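Local atomic coordinates of esterase LipW (Mycobacterium marinum, PDB entry 3QH4), a protein that probably hydrolyses ester bonds, as a mycobacterial esterase of the alpha/beta hydrolase fold with strict substrate selectivity. Residues A134-H137 against D138-V142; H225-G229 against Q230-P234; P17-R20 against A21-T24. One frame throughout, in Å; residues are numbered along the deposited sequence.

Interaction 1 (A134-H137 against D138-V142)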
loop_
_atom_site.group_PDB
_atom_site.type_symbol
_atom_site.label_atom_id
_atom_site.label_comp_id
_atom_site.label_asym_id
_atom_site.label_seq_id
_atom_site.Cartn_x
_atom_site.Cartn_y
_atom_site.Cartn_z
ATOM N N ALA A 134 2.502 -3.025 15.591
ATOM C CA ALA A 134 1.572 -4.152 15.472
ATOM C C ALA A 134 1.346 -4.617 14.022
ATOM O O ALA A 134 1.483 -5.797 13.706
ATOM C CB ALA A 134 0.223 -3.828 16.172
ATOM N N ALA A 135 1.010 -3.679 13.136
ATOM C CA ALA A 135 0.765 -4.019 11.729
ATOM C C ALA A 135 2.025 -4.574 11.073
ATOM O O ALA A 135 1.952 -5.514 10.278
ATOM C CB ALA A 135 0.259 -2.795 10.941
ATOM N N LEU A 136 3.184 -3.988 11.367
ATOM C CA LEU A 136 4.427 -4.493 10.784
ATOM C C LEU A 136 4.675 -5.923 11.276
ATOM O O LEU A 136 5.035 -6.803 10.495
ATOM C CB LEU A 136 5.578 -3.577 11.172
ATOM C CG LEU A 136 6.940 -3.971 10.625
ATOM C CD1 LEU A 136 6.917 -4.139 9.069
ATOM C CD2 LEU A 136 7.914 -2.899 11.077
ATOM N N HIS A 137 4.431 -6.175 12.564
ATOM C CA HIS A 137 4.529 -7.541 13.061
ATOM C C HIS A 137 3.611 -8.495 12.302
ATOM O O HIS A 137 4.018 -9.623 12.002
ATOM C CB HIS A 137 4.228 -7.629 14.545
ATOM C CG HIS A 137 5.370 -7.235 15.419
ATOM N ND1 HIS A 137 5.192 -6.839 16.731
ATOM C CD2 HIS A 137 6.700 -7.173 15.180
ATOM C CE1 HIS A 137 6.368 -6.561 17.264
ATOM N NE2 HIS A 137 7.299 -6.760 16.349
ATOM N N ASP A 138 2.386 -8.045 12.019
ATOM C CA ASP A 138 1.422 -8.864 11.276
ATOM C C ASP A 138 1.930 -9.131 9.867
ATOM O O ASP A 138 1.852 -10.266 9.378
ATOM C CB ASP A 138 0.055 -8.167 11.198
ATOM C CG ASP A 138 -0.638 -8.084 12.566
ATOM O OD1 ASP A 138 -0.162 -8.722 13.526
ATOM O OD2 ASP A 138 -1.661 -7.384 12.655
ATOM N N ALA A 139 2.412 -8.088 9.192
ATOM C CA ALA A 139 2.964 -8.294 7.835
ATOM C C ALA A 139 4.116 -9.306 7.827
ATOM O O ALA A 139 4.231 -10.140 6.920
ATOM C CB ALA A 139 3.442 -6.960 7.247
ATOM N N ILE A 140 4.979 -9.223 8.836
ATOM C CA ILE A 140 6.130 -10.136 8.941
ATOM C C ILE A 140 5.656 -11.555 9.148
ATOM O O ILE A 140 6.174 -12.491 8.530
ATOM C CB ILE A 140 7.099 -9.687 10.080
ATOM C CG1 ILE A 140 7.846 -8.419 9.617
ATOM C CG2 ILE A 140 8.059 -10.844 10.474
ATOM C CD1 ILE A 140 8.627 -7.647 10.711
ATOM N N GLU A 141 4.644 -11.699 9.996
ATOM C CA GLU A 141 4.061 -12.999 10.277
ATOM C C GLU A 141 3.535 -13.625 8.984
ATOM O O GLU A 141 3.789 -14.821 8.718
ATOM C CB GLU A 141 2.934 -12.837 11.305
ATOM C CG GLU A 141 2.322 -14.140 11.784
ATOM C CD GLU A 141 3.055 -14.776 12.973
ATOM O OE1 GLU A 141 4.207 -14.384 13.296
ATOM O OE2 GLU A 141 2.458 -15.686 13.585
ATOM N N VAL A 142 2.844 -12.816 8.166
ATOM C CA VAL A 142 2.300 -13.328 6.915
ATOM C C VAL A 142 3.412 -13.685 5.947
ATOM O O VAL A 142 3.388 -14.762 5.357
ATOM C CB VAL A 142 1.266 -12.372 6.267
ATOM C CG1 VAL A 142 0.830 -12.889 4.861
ATOM C CG2 VAL A 142 0.057 -12.260 7.193
#
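Leu136 and Ile140 meet one turn apart near the start of helix 134-148, a helix of the alpha/beta hydrolase fold that packs on the central sheet, and they make the apolar side-chain contact of this stretch. CG of Leu136 lies 4.0 Å from CD1 of Ile140, and the two side chains run at a slant to one another. In Leu136, CG stands anti to the backbone N (chi1 -180°), while CG1 of Ile140 turns back beside its own N (chi1 -72°) and passes 3.4 Å from Leu136 O, which brings the terminal methyl onto the leucine. Leu175 of helix 167-181 and Leu184 lie against Ile140 as well.

The backbone bonds are those of a regular alpha helix, each amide reaching the carbonyl four residues back. Ala139 N to Ala135 O, at 2.8 Å, is the shortest and straightest of them, with an N-H...O angle of 166°. Ile140 N donates to Leu136 O at 2.9 Å, and the bonds from Asp138 to Ala134 and from Glu141 to His137 continue the ladder.

Two small side chains face the interior: Ala135 packs on Leu171 and Tyr124, Ala139 on Leu175. Further along, Val142 seats the helix on strands 72-79 and 118-122 of the sheet.

Charge enters through the buried Asp138, whose OD1 forms a salt bridge with Arg125. That guanidinium also makes a weak hydrogen bond to Ala134 O, so it probably eases the approach of two acceptors: Asp138 OD1 lies 3.4 Å from Ala134 O.

Interaction 2 (H225-G229 against Q230-P234)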
loop_
_atom_site.group_PDB
_atom_site.type_symbol
_atom_site.label_atom_id
_atom_site.label_comp_id
_atom_site.label_asym_id
_atom_site.label_seq_id
_atom_site.Cartn_x
_atom_site.Cartn_y
_atom_site.Cartn_z
ATOM N N HIS A 225 -1.311 8.930 15.414
ATOM C CA HIS A 225 -2.054 7.730 15.855
ATOM C C HIS A 225 -1.172 6.482 15.792
ATOM O O HIS A 225 -1.249 5.623 16.666
ATOM C CB HIS A 225 -3.261 7.412 14.965
ATOM C CG HIS A 225 -4.270 8.505 14.871
ATOM N ND1 HIS A 225 -4.693 9.241 15.955
ATOM C CD2 HIS A 225 -4.964 8.966 13.804
ATOM C CE1 HIS A 225 -5.582 10.134 15.552
ATOM N NE2 HIS A 225 -5.759 9.990 14.250
ATOM N N TYR A 226 -0.377 6.395 14.724
ATOM C CA TYR A 226 0.464 5.244 14.442
ATOM C C TYR A 226 1.621 5.137 15.424
ATOM O O TYR A 226 1.905 4.046 15.920
ATOM C CB TYR A 226 1.044 5.387 13.034
ATOM C CG TYR A 226 1.820 4.187 12.575
ATOM C CD1 TYR A 226 1.264 2.910 12.643
ATOM C CD2 TYR A 226 3.095 4.324 12.048
ATOM C CE1 TYR A 226 1.967 1.790 12.219
ATOM C CE2 TYR A 226 3.809 3.213 11.608
ATOM C CZ TYR A 226 3.227 1.952 11.665
ATOM O OH TYR A 226 3.945 0.872 11.196
ATOM N N LEU A 227 2.301 6.259 15.679
ATOM C CA LEU A 227 3.462 6.227 16.586
ATOM C C LEU A 227 3.081 6.142 18.056
ATOM O O LEU A 227 3.846 5.616 18.860
ATOM C CB LEU A 227 4.380 7.418 16.351
ATOM C CG LEU A 227 5.122 7.376 14.999
ATOM C CD1 LEU A 227 5.789 8.748 14.770
ATOM C CD2 LEU A 227 6.168 6.300 14.938
ATOM N N ALA A 228 1.913 6.669 18.390
ATOM C CA ALA A 228 1.391 6.681 19.772
ATOM C C ALA A 228 2.486 7.081 20.783
ATOM O O ALA A 228 2.752 6.355 21.766
ATOM C CB ALA A 228 0.759 5.336 20.124
ATOM N N GLY A 229 3.127 8.228 20.526
ATOM C CA GLY A 229 4.140 8.790 21.432
ATOM C C GLY A 229 5.538 8.219 21.328
ATOM O O GLY A 229 6.449 8.646 22.055
ATOM N N GLN A 230 5.715 7.206 20.482
ATOM C CA GLN A 230 7.037 6.615 20.256
ATOM C C GLN A 230 7.862 7.512 19.388
ATOM O O GLN A 230 7.341 8.170 18.469
ATOM C CB GLN A 230 6.936 5.241 19.617
ATOM C CG GLN A 230 6.251 4.241 20.563
ATOM C CD GLN A 230 5.945 2.953 19.851
ATOM O OE1 GLN A 230 6.827 2.085 19.711
ATOM N NE2 GLN A 230 4.718 2.846 19.315
ATOM N N THR A 231 9.147 7.570 19.695
ATOM C CA THR A 231 10.016 8.449 18.930
ATOM C C THR A 231 10.213 7.827 17.540
ATOM O O THR A 231 10.499 6.620 17.433
ATOM C CB THR A 231 11.343 8.666 19.657
ATOM O OG1 THR A 231 11.057 9.189 20.968
ATOM C CG2 THR A 231 12.173 9.709 18.915
ATOM N N PRO A 232 10.042 8.621 16.469
ATOM C CA PRO A 232 10.248 8.024 15.145
ATOM C C PRO A 232 11.668 7.547 14.956
ATOM O O PRO A 232 12.593 8.142 15.505
ATOM C CB PRO A 232 9.982 9.165 14.164
ATOM C CG PRO A 232 9.775 10.370 14.945
ATOM C CD PRO A 232 9.584 10.020 16.398
ATOM N N SER A 233 11.827 6.493 14.166
ATOM C CA SER A 233 13.127 5.901 13.892
ATOM C C SER A 233 13.070 5.294 12.496
ATOM O O SER A 233 11.996 5.241 11.903
ATOM C CB SER A 233 13.387 4.789 14.907
ATOM O OG SER A 233 12.490 3.738 14.646
ATOM N N PRO A 234 14.223 4.850 11.953
ATOM C CA PRO A 234 14.176 4.200 10.627
ATOM C C PRO A 234 13.312 2.945 10.609
ATOM O O PRO A 234 12.788 2.571 9.544
ATOM C CB PRO A 234 15.654 3.853 10.359
ATOM C CG PRO A 234 16.399 4.932 11.089
ATOM C CD PRO A 234 15.612 5.107 12.385
HETATM O O HOH W 1 8.289 10.622 21.190
#
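Leu227 O and Gln230 N close a type I' beta turn with a 2.9 Å hydrogen bond, Ala228 and Gly229 filling its two central positions with positive phi. The carboxamide of Gln230 folds back over the same oxygen. With CG beside the backbone N (chi1 -65°) the chain runs alongside the turn, and the rotation of the amide (chi3 82°) presents NE2 to Leu227 O at 2.9 Å. This second bond is bent, with an N-H...O angle of 136°. The backbone N and NE2 reach the oxygen from opposite faces of the carbonyl plane, and NE2 also donates to Tyr132 O, tying the turn to a neighbouring loop.

The turn ends helix 216-227 of the alpha/beta hydrolase fold and sends the chain into the loop that leads to strand 250-255. Just before it, the ring of Tyr226 stacks with Phe96.

Apolar contact is slight: CD1 of the buried Leu227 touches CB of Pro232 at 4.3 Å. Pro232 leans in turn on Asp199 and Arg240. CB of Leu227 packs against a carbonyl, 3.7 Å from Gln230 O. On the exposed side a water donates to Gly229 O at 2.8 Å and is hydrogen-bonded to Thr231 OG1 at 3.1 Å.

Interaction 3 (P17-R20 against A21-T24); sequences PLLR and AVAT
Arg20 lays one face of its guanidinium over Pro17, whose CA sits 4.0 Å above the plane and over its centre. CG anti to the backbone N (chi1 -161°) and a bend at chi3 (-56°) fold the chain back along the short helix 17-20 to place the group there. NH2 donates to Leu15 O and NE makes a weak hydrogen bond to Val12 O, so the group is held mainly by Leu15 O, with the weaker second hold also coming from ahead of the helix.

Where residues 21-24 follow on, Leu19 O is shared by two amides. Ala23 N approaches it nearly in line with the carbonyl bond at 3.0 Å, whereas Val22 N, also at 3.0 Å, comes from well above the carbonyl plane. Two residues earlier in the row of acceptors, Pro17 O receives Ala21 N at 3.2 Å. Ala23 is then the centre of an inverse gamma turn, which leads the chain away from the helical path. A water links the two sides by donating to Arg20 O (2.8 Å) and Ala23 O (2.7 Å).

The apolar side is carried by CD1 of Leu19, 4.1 Å from CG2 of Val22, the side chains crossing at about a right angle. Both rest on Leu293 of helix 290-293, and Leu19 also meets Phe290 and Cys287; Ala23 touches Cys287 and Pro212. The chemistry thus divides: buried leucine and alanine join this N-terminal segment to the region around strand 286-287, while Pro17 O and Leu19 O are met by backbone amides, and Arg20 O and Ala23 O by one water.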
loop_
_atom_site.group_PDB
_atom_site.type_symbol
_atom_site.label_atom_id
_atom_site.label_comp_id
_atom_site.label_asym_id
_atom_site.label_seq_id
_atom_site.Cartn_x
_atom_site.Cartn_y
_atom_site.Cartn_z
ATOM N N PRO A 17 -10.828 16.673 -14.761
ATOM C CA PRO A 17 -12.270 16.839 -14.501
ATOM C C PRO A 17 -12.988 15.529 -14.134
ATOM O O PRO A 17 -13.906 15.547 -13.331
ATOM C CB PRO A 17 -12.833 17.403 -15.816
ATOM C CG PRO A 17 -11.663 17.830 -16.631
ATOM C CD PRO A 17 -10.384 17.326 -16.012
ATOM N N LEU A 18 -12.562 14.398 -14.671
ATOM C CA LEU A 18 -13.248 13.135 -14.345
ATOM C C LEU A 18 -13.012 12.791 -12.885
ATOM O O LEU A 18 -13.904 12.298 -12.174
ATOM C CB LEU A 18 -12.758 11.980 -15.240
ATOM C CG LEU A 18 -13.063 12.048 -16.735
ATOM C CD1 LEU A 18 -12.292 10.951 -17.526
ATOM C CD2 LEU A 18 -14.567 11.899 -16.962
ATOM N N LEU A 19 -11.799 13.054 -12.425
ATOM C CA LEU A 19 -11.471 12.786 -11.048
ATOM C C LEU A 19 -12.037 13.839 -10.117
ATOM O O LEU A 19 -12.543 13.507 -9.044
ATOM C CB LEU A 19 -9.947 12.639 -10.885
ATOM C CG LEU A 19 -9.447 12.281 -9.499
ATOM C CD1 LEU A 19 -9.937 10.908 -9.060
ATOM C CD2 LEU A 19 -7.883 12.363 -9.537
ATOM N N ARG A 20 -12.016 15.099 -10.554
ATOM C CA ARG A 20 -12.623 16.203 -9.823
ATOM C C ARG A 20 -14.076 15.927 -9.449
ATOM O O ARG A 20 -14.528 16.366 -8.397
ATOM C CB ARG A 20 -12.566 17.478 -10.659
ATOM C CG ARG A 20 -12.736 18.768 -9.851
ATOM C CD ARG A 20 -12.831 19.965 -10.807
ATOM N NE ARG A 20 -11.669 19.997 -11.669
ATOM C CZ ARG A 20 -11.651 20.446 -12.925
ATOM N NH1 ARG A 20 -12.763 20.936 -13.481
ATOM N NH2 ARG A 20 -10.510 20.426 -13.625
ATOM N N ALA A 21 -14.807 15.225 -10.318
ATOM C CA ALA A 21 -16.211 14.950 -10.075
ATOM C C ALA A 21 -16.463 14.056 -8.867
ATOM O O ALA A 21 -17.544 14.115 -8.274
ATOM C CB ALA A 21 -16.861 14.331 -11.341
ATOM N N VAL A 22 -15.475 13.236 -8.497
ATOM C CA VAL A 22 -15.608 12.295 -7.361
ATOM C C VAL A 22 -14.750 12.647 -6.144
ATOM O O VAL A 22 -15.000 12.145 -5.033
ATOM C CB VAL A 22 -15.352 10.788 -7.761
ATOM C CG1 VAL A 22 -16.435 10.275 -8.727
ATOM C CG2 VAL A 22 -13.941 10.557 -8.344
ATOM N N ALA A 23 -13.758 13.505 -6.346
ATOM C CA ALA A 23 -12.862 13.899 -5.250
ATOM C C ALA A 23 -13.381 15.182 -4.610
ATOM O O ALA A 23 -12.763 16.242 -4.725
ATOM C CB ALA A 23 -11.440 14.065 -5.775
ATOM N N THR A 24 -14.538 15.081 -3.939
ATOM C CA THR A 24 -15.290 16.278 -3.524
ATOM C C THR A 24 -15.193 16.606 -2.044
ATOM O O THR A 24 -15.756 17.615 -1.579
ATOM C CB THR A 24 -16.756 16.109 -3.882
ATOM O OG1 THR A 24 -17.213 14.898 -3.278
ATOM C CG2 THR A 24 -16.913 16.011 -5.396
HETATM O O HOH W 2 -13.457 18.107 -6.536
#

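Along the chain interaction 3 comes first, then interaction 1, then interaction 2. Interactions 1 and 2 are neighbours in space, their centres 16 Å apart and nearest atoms about 5 Å apart without touching. Both lie in the alpha/beta hydrolase fold, one near the start of helix 134-148 and the other at the end of helix 216-227, and Tyr132, just ahead of the first helix, bonds to the turn of the second. Interaction 3 lies about 35 Å from interaction 1, centre to centre, on the opposite side of the chain's centre. There the N-terminal segment packs on Cys287, the residue before His288, which probably belongs to a Ser166-His288-Asp258 triad.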